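Local coordinates for protein uridine phosphorylase (Phytophthora capsici LT1534, PDB 6KD3) that probably catalyses the reversible phosphorolysis of uridine to uracil and ribose 1-phosphate, a step in pyrimidine nucleoside salvage, at residues A[137-142]-A[248-253]; A[268-273]-A[293-298]. All blocks are in the same frame, centred on the assembly; numbering follows the deposited sequence.

Interaction 1 of 2, residues A[137-142]-A[248-253]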
ATOM      1  N   TYR A 137       1.005 -19.340  -5.230  1.00 16.44           N
ATOM      2  CA  TYR A 137       0.837 -17.889  -5.159  1.00 18.81           C
ATOM      3  C   TYR A 137       2.128 -17.189  -5.554  1.00 23.28           C
ATOM      4  O   TYR A 137       3.142 -17.304  -4.848  1.00 20.73           O
ATOM      5  CB  TYR A 137       0.444 -17.439  -3.761  1.00 17.85           C
ATOM      6  CG  TYR A 137       0.464 -15.939  -3.640  1.00 24.09           C
ATOM      7  N   ILE A 138       2.072 -16.423  -6.649  1.00 31.25           N
ATOM      8  CA  ILE A 138       3.253 -15.852  -7.297  1.00 23.80           C
ATOM      9  C   ILE A 138       3.045 -14.357  -7.474  1.00 21.55           C
ATOM     10  O   ILE A 138       2.000 -13.924  -7.969  1.00 15.57           O
ATOM     11  CB  ILE A 138       3.536 -16.502  -8.663  1.00 22.11           C
ATOM     12  CG1 ILE A 138       3.530 -18.019  -8.555  1.00 19.03           C
ATOM     13  CG2 ILE A 138       4.879 -16.038  -9.216  1.00 21.87           C
ATOM     14  CD1 ILE A 138       3.386 -18.687  -9.875  1.00 16.29           C
ATOM     15  N   ARG A 139       4.063 -13.576  -7.104  1.00 30.28           N
ATOM     16  CA  ARG A 139       4.057 -12.124  -7.242  1.00 25.42           C
ATOM     17  C   ARG A 139       4.759 -11.708  -8.527  1.00 21.64           C
ATOM     18  O   ARG A 139       5.960 -11.940  -8.690  1.00 20.65           O
ATOM     19  CB  ARG A 139       4.735 -11.460  -6.054  1.00 20.25           C
ATOM     20  CG  ARG A 139       5.203 -10.064  -6.387  1.00 21.53           C
ATOM     21  CD  ARG A 139       4.789  -9.046  -5.333  1.00 20.04           C
ATOM     22  NE  ARG A 139       5.377  -7.733  -5.600  1.00 19.97           N
ATOM     23  CZ  ARG A 139       5.066  -6.974  -6.641  1.00 19.56           C
ATOM     24  NH1 ARG A 139       4.161  -7.378  -7.523  1.00 23.93           N
ATOM     25  NH2 ARG A 139       5.640  -5.795  -6.787  1.00 23.11           N
ATOM     26  N   MET A 140       4.003 -11.095  -9.432  1.00 22.19           N
ATOM     27  CA  MET A 140       4.557 -10.394 -10.574  1.00 18.57           C
ATOM     28  C   MET A 140       4.606  -8.902 -10.275  1.00 22.70           C
ATOM     29  O   MET A 140       3.696  -8.352  -9.644  1.00 30.89           O
ATOM     30  CB  MET A 140       3.710 -10.669 -11.820  1.00 19.65           C
ATOM     31  CG  MET A 140       2.542 -11.592 -11.552  1.00 15.63           C
ATOM     32  N   GLY A 141       5.669  -8.254 -10.722  1.00 24.62           N
ATOM     33  CA  GLY A 141       5.806  -6.825 -10.539  1.00 16.94           C
ATOM     34  C   GLY A 141       7.055  -6.344 -11.233  1.00 26.54           C
ATOM     35  O   GLY A 141       7.536  -6.962 -12.186  1.00 29.57           O
ATOM     36  N   THR A 142       7.587  -5.236 -10.749  1.00 27.27           N
ATOM     37  CA  THR A 142       8.796  -4.684 -11.321  1.00 18.11           C
ATOM     38  C   THR A 142       9.826  -4.578 -10.221  1.00 20.18           C
ATOM     39  O   THR A 142       9.585  -5.015  -9.091  1.00 17.01           O
ATOM     40  CB  THR A 142       8.541  -3.319 -11.952  1.00 24.40           C
ATOM     41  OG1 THR A 142       7.597  -2.583 -11.153  1.00 24.27           O
ATOM     42  CG2 THR A 142       8.049  -3.486 -13.390  1.00 28.86           C
ATOM     43  N   GLU A 248      12.712  -4.088  -4.527  1.00 19.93           N
ATOM     44  CA  GLU A 248      11.279  -3.804  -4.626  1.00 14.21           C
ATOM     45  C   GLU A 248      10.686  -3.486  -3.254  1.00 17.38           C
ATOM     46  O   GLU A 248      11.379  -2.920  -2.407  1.00 21.10           O
ATOM     47  CB  GLU A 248      10.539  -4.958  -5.265  1.00 12.84           C
ATOM     48  CG  GLU A 248      10.997  -6.308  -4.788  1.00 14.96           C
ATOM     49  CD  GLU A 248      10.009  -6.905  -3.837  1.00 16.00           C
ATOM     50  OE1 GLU A 248       8.848  -7.156  -4.242  1.00 19.57           O
ATOM     51  OE2 GLU A 248      10.374  -7.075  -2.664  1.00 14.10           O
ATOM     52  N   MET A 249       9.394  -3.776  -3.021  1.00 14.22           N
ATOM     53  CA  MET A 249       8.793  -3.368  -1.747  1.00 14.98           C
ATOM     54  C   MET A 249       7.853  -4.392  -1.107  1.00 15.28           C
ATOM     55  O   MET A 249       7.609  -4.293   0.105  1.00 18.07           O
ATOM     56  CB  MET A 249       8.012  -2.069  -1.898  1.00 17.90           C
ATOM     57  CG  MET A 249       8.615  -1.026  -2.847  1.00 19.28           C
ATOM     58  SD  MET A 249       7.901   0.559  -2.360  1.00 41.37           S
ATOM     59  CE  MET A 249       6.216   0.147  -1.938  1.00 21.11           C
ATOM     60  N   GLU A 250       7.310  -5.377  -1.845  1.00 13.48           N
ATOM     61  CA  GLU A 250       6.253  -6.210  -1.279  1.00 17.56           C
ATOM     62  C   GLU A 250       6.690  -7.603  -0.850  1.00 16.87           C
ATOM     63  O   GLU A 250       5.862  -8.342  -0.304  1.00 17.71           O
ATOM     64  CB  GLU A 250       5.111  -6.328  -2.282  1.00 22.39           C
ATOM     65  CG  GLU A 250       4.511  -4.989  -2.694  1.00 23.62           C
ATOM     66  CD  GLU A 250       5.288  -4.311  -3.788  1.00 18.03           C
ATOM     67  OE1 GLU A 250       5.837  -5.012  -4.658  1.00 17.72           O
ATOM     68  OE2 GLU A 250       5.347  -3.076  -3.761  1.00 24.77           O
ATOM     69  N   ALA A 251       7.939  -7.998  -1.083  1.00 19.45           N
ATOM     70  CA  ALA A 251       8.195  -9.424  -1.203  1.00 13.97           C
ATOM     71  C   ALA A 251       8.692 -10.111   0.065  1.00 23.64           C
ATOM     72  O   ALA A 251       8.481 -11.322   0.192  1.00 33.15           O
ATOM     73  CB  ALA A 251       9.189  -9.706  -2.320  1.00 22.02           C
ATOM     74  N   ARG A 252       9.368  -9.431   1.003  1.00 20.80           N
ATOM     75  CA  ARG A 252       9.806 -10.194   2.171  1.00 15.11           C
ATOM     76  C   ARG A 252       8.586 -10.850   2.815  1.00 20.63           C
ATOM     77  O   ARG A 252       8.391 -12.070   2.672  1.00 19.89           O
ATOM     78  CB  ARG A 252      10.556  -9.322   3.158  1.00 13.30           C
ATOM     79  CG  ARG A 252      10.030  -7.927   3.234  1.00 23.70           C
ATOM     80  N   LEU A 253       7.763 -10.044   3.498  1.00 17.60           N
ATOM     81  CA  LEU A 253       6.376 -10.369   3.818  1.00 16.03           C
ATOM     82  C   LEU A 253       5.850 -11.473   2.918  1.00 20.05           C
ATOM     83  O   LEU A 253       5.424 -12.522   3.427  1.00 21.05           O
ATOM     84  CB  LEU A 253       5.463  -9.132   3.675  1.00 15.04           C
ATOM     85  CG  LEU A 253       3.995  -9.241   4.084  1.00 11.83           C
TER
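R139 reaches across to two acidic side chains, E250 and E248, and these three form a salt-bridge network. On the E250 side OE1 lies at the guanidinium edge, near its plane, and is paired with NH2; the two are too close in the model, so the exact placing is doubtful. The carboxylate and guanidinium planes are turned 71° apart, and the two side chains cross at about a right angle. The E250 CB methylene also packs against the arginine, 3.6 Å from R139 NE. The second bridge is long: E248 OE1 approaches R139 NE obliquely at 3.8 Å. Further along, the backbone T142 O meets E248 CB at 3.9 Å.

The arginine stands near the C-terminal end of parallel strand 136-141; E248 ends strand 244-248, and E250 follows M249 in the loop after it. This Glu-Met-Glu sequence resembles the ribose-site segment of related nucleoside phosphorylases, where an arginine placed like R139 binds phosphate, so a similar role is probable here.

Secondary contacts position the acids. With CG between its backbone N and carbonyl carbon (chi1 42°), E248 folds back on its own loop, and its OE2 accepts a weak bond from A251 N at 3.0 Å. E250 OE2 is held by G112 N, at the start of helix 112-130, whose I116 packs on both R139 and E250.

Interaction 2 of 2, residues A[268-273]-A[293-298]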
ATOM      1  N   VAL A 268       8.414 -12.754  -9.262  1.00 20.99           N
ATOM      2  CA  VAL A 268       8.862 -12.733 -10.659  1.00 18.03           C
ATOM      3  C   VAL A 268       8.902 -11.281 -11.140  1.00 25.84           C
ATOM      4  O   VAL A 268       7.871 -10.735 -11.547  1.00 22.97           O
ATOM      5  CB  VAL A 268       7.959 -13.578 -11.557  1.00 18.26           C
ATOM      6  CG1 VAL A 268       8.518 -13.641 -12.952  1.00 21.19           C
ATOM      7  CG2 VAL A 268       7.816 -14.975 -11.008  1.00 24.41           C
ATOM      8  N   CYS A 269      10.095 -10.663 -11.149  1.00 22.27           N
ATOM      9  CA  CYS A 269      10.181  -9.196 -11.167  1.00 21.06           C
ATOM     10  C   CYS A 269      11.267  -8.713 -12.115  1.00 20.15           C
ATOM     11  O   CYS A 269      12.432  -8.591 -11.723  1.00 22.30           O
ATOM     12  CB  CYS A 269      10.425  -8.654  -9.768  1.00 19.67           C
ATOM     13  SG  CYS A 269       8.907  -8.517  -8.850  1.00 21.73           S
ATOM     14  N   VAL A 270      10.860  -8.387 -13.342  1.00 16.73           N
ATOM     15  CA  VAL A 270      11.711  -7.692 -14.292  1.00 15.79           C
ATOM     16  C   VAL A 270      12.430  -6.580 -13.534  1.00 20.48           C
ATOM     17  O   VAL A 270      11.819  -5.899 -12.701  1.00 28.29           O
ATOM     18  CB  VAL A 270      10.874  -7.175 -15.479  1.00 12.87           C
ATOM     19  CG1 VAL A 270       9.969  -6.086 -15.049  1.00 21.18           C
ATOM     20  CG2 VAL A 270      11.759  -6.723 -16.618  1.00 20.32           C
ATOM     21  N   THR A 271      13.750  -6.444 -13.726  1.00 19.90           N
ATOM     22  CA  THR A 271      14.487  -5.325 -13.135  1.00 17.94           C
ATOM     23  C   THR A 271      14.590  -4.213 -14.158  1.00 18.43           C
ATOM     24  O   THR A 271      14.928  -4.462 -15.321  1.00 16.88           O
ATOM     25  CB  THR A 271      15.890  -5.706 -12.672  1.00 21.67           C
ATOM     26  OG1 THR A 271      16.560  -6.467 -13.696  1.00 24.07           O
ATOM     27  CG2 THR A 271      15.829  -6.474 -11.360  1.00 19.37           C
ATOM     28  N   LEU A 272      14.309  -2.987 -13.718  1.00 20.76           N
ATOM     29  CA  LEU A 272      14.035  -1.901 -14.648  1.00 25.98           C
ATOM     30  C   LEU A 272      15.240  -0.993 -14.863  1.00 24.70           C
ATOM     31  O   LEU A 272      15.094   0.116 -15.406  1.00 19.31           O
ATOM     32  CB  LEU A 272      12.807  -1.119 -14.187  1.00 17.89           C
ATOM     33  CG  LEU A 272      11.460  -1.845 -14.154  1.00 15.21           C
ATOM     34  CD1 LEU A 272      10.394  -0.798 -14.260  1.00 26.61           C
ATOM     35  CD2 LEU A 272      11.306  -2.816 -15.281  1.00 21.45           C
ATOM     36  N   LEU A 273      16.430  -1.487 -14.522  1.00 23.84           N
ATOM     37  CA  LEU A 273      17.690  -0.753 -14.504  1.00 27.25           C
ATOM     38  C   LEU A 273      18.637  -1.611 -13.687  1.00 25.83           C
ATOM     39  O   LEU A 273      18.209  -2.551 -13.008  1.00 22.97           O
ATOM     40  CB  LEU A 273      17.578   0.651 -13.873  1.00 31.76           C
ATOM     41  CG  LEU A 273      18.816   1.548 -13.676  1.00 18.00           C
ATOM     42  CD1 LEU A 273      18.948   2.497 -14.852  1.00 30.42           C
ATOM     43  CD2 LEU A 273      18.771   2.315 -12.382  1.00 20.45           C
ATOM     44  N   ARG A 293       6.438  -6.646 -19.610  1.00 29.71           N
ATOM     45  CA  ARG A 293       5.506  -7.710 -19.966  1.00 24.88           C
ATOM     46  C   ARG A 293       6.145  -9.100 -19.917  1.00 26.08           C
ATOM     47  O   ARG A 293       5.576 -10.067 -20.437  1.00 21.08           O
ATOM     48  CB  ARG A 293       4.927  -7.432 -21.352  1.00 22.02           C
ATOM     49  CG  ARG A 293       3.968  -6.259 -21.355  1.00 29.16           C
ATOM     50  N   ARG A 294       7.303  -9.221 -19.299  1.00 26.85           N
ATOM     51  CA  ARG A 294       7.990 -10.502 -19.270  1.00 31.91           C
ATOM     52  C   ARG A 294       7.654 -11.343 -18.031  1.00 32.30           C
ATOM     53  O   ARG A 294       7.531 -12.574 -18.147  1.00 30.23           O
ATOM     54  CB  ARG A 294       9.496 -10.278 -19.384  1.00 26.54           C
ATOM     55  CG  ARG A 294       9.955  -9.588 -20.672  1.00 26.66           C
ATOM     56  CD  ARG A 294      11.354 -10.103 -21.032  1.00 22.94           C
ATOM     57  NE  ARG A 294      12.016  -9.424 -22.137  1.00 19.81           N
ATOM     58  CZ  ARG A 294      13.199  -8.816 -22.055  1.00 19.61           C
ATOM     59  NH1 ARG A 294      13.868  -8.782 -20.900  1.00 12.22           N
ATOM     60  NH2 ARG A 294      13.710  -8.241 -23.144  1.00 18.86           N
ATOM     61  N   PRO A 295       7.510 -10.757 -16.835  1.00 25.99           N
ATOM     62  CA  PRO A 295       7.084 -11.597 -15.694  1.00 21.48           C
ATOM     63  C   PRO A 295       5.790 -12.351 -15.956  1.00 31.35           C
ATOM     64  O   PRO A 295       5.732 -13.569 -15.716  1.00 27.05           O
ATOM     65  CB  PRO A 295       6.966 -10.591 -14.556  1.00 17.03           C
ATOM     66  CG  PRO A 295       8.062  -9.608 -14.875  1.00 26.76           C
ATOM     67  CD  PRO A 295       8.018  -9.448 -16.379  1.00 24.77           C
ATOM     68  N   GLY A 296       4.766 -11.667 -16.488  1.00 31.67           N
ATOM     69  CA  GLY A 296       3.547 -12.356 -16.894  1.00 21.97           C
ATOM     70  C   GLY A 296       3.758 -13.278 -18.084  1.00 29.35           C
ATOM     71  O   GLY A 296       3.286 -14.418 -18.090  1.00 31.97           O
ATOM     72  N   ALA A 297       4.475 -12.800 -19.114  1.00 25.58           N
ATOM     73  CA  ALA A 297       4.746 -13.648 -20.270  1.00 28.32           C
ATOM     74  C   ALA A 297       5.368 -14.967 -19.855  1.00 28.97           C
ATOM     75  O   ALA A 297       5.076 -16.010 -20.451  1.00 28.65           O
ATOM     76  CB  ALA A 297       5.671 -12.939 -21.252  1.00 39.46           C
ATOM     77  N   VAL A 298       6.211 -14.940 -18.828  1.00 30.51           N
ATOM     78  CA  VAL A 298       6.748 -16.178 -18.283  1.00 28.96           C
ATOM     79  C   VAL A 298       5.849 -16.763 -17.197  1.00 31.36           C
ATOM     80  O   VAL A 298       5.830 -17.984 -17.026  1.00 39.89           O
ATOM     81  CB  VAL A 298       8.172 -15.971 -17.752  1.00 28.97           C
ATOM     82  CG1 VAL A 298       8.832 -17.303 -17.574  1.00 29.03           C
TER
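The ring of P295, in the first turn of helix 294-308, lies against V268 and V270, which approach it from successive points along the end of strand 265-269 and the loop that follows. The apolar contacts divide the ring between them. V268 covers its CA-CB side: CG1, anti to the backbone N (chi1 -175°), lies 3.7 Å from P295 CA and 3.8 Å from P295 CB. V270 covers the CG-CD side, its CB standing 3.8 Å from P295 CD, with CG1 a little further out at 4.0 Å from P295 CG.

Backbone atoms of the strand end and the loop after it also border the ring. V268 O faces P295 CB, and V270 N lies 3.4 Å from P295 CG; these are packing contacts. The closest pair of alpha carbons across the two segments, V268 and P295, is 5.5 Å apart, so the first helical turn packs directly on the backbone at the strand end.

The two segments are not hydrogen-bonded to each other. R293 occupies the N-cap position, and the helix begins with A297 N bonded to R293 O. Segment 268-273 bonds instead to other parts of the chain, V270 O being hydrogen-bonded to S143 OG.

First-turn N-H groups have no acceptor within their own helix, so a proline there breaks no helical hydrogen bond; strand 265-269 and the helix are joined here by apolar shape fit, without directional bonds.

After strands 56-60 and 104-108 of the same sheet, the chain forms strand 136-141; interaction 1 then closes a loop of 105 residues, bringing the end of strand 244-248 and the loop after it back onto it and joining the four-stranded parallel sheet to the three-stranded one. Interaction 2 opens only afterwards, closing a much shorter loop of 19 residues between strand 265-269 and helix 294-308. The two are in series, neither nested nor crossed, with centres about 12 Å apart. Neighbouring strands link them through a probable R139 O to V268 N hydrogen bond; in the loops that follow, T142 CG2 packs on V270 CG1 at 3.6 Å. The C-terminal helix is thereby joined to the sheet that carries R139.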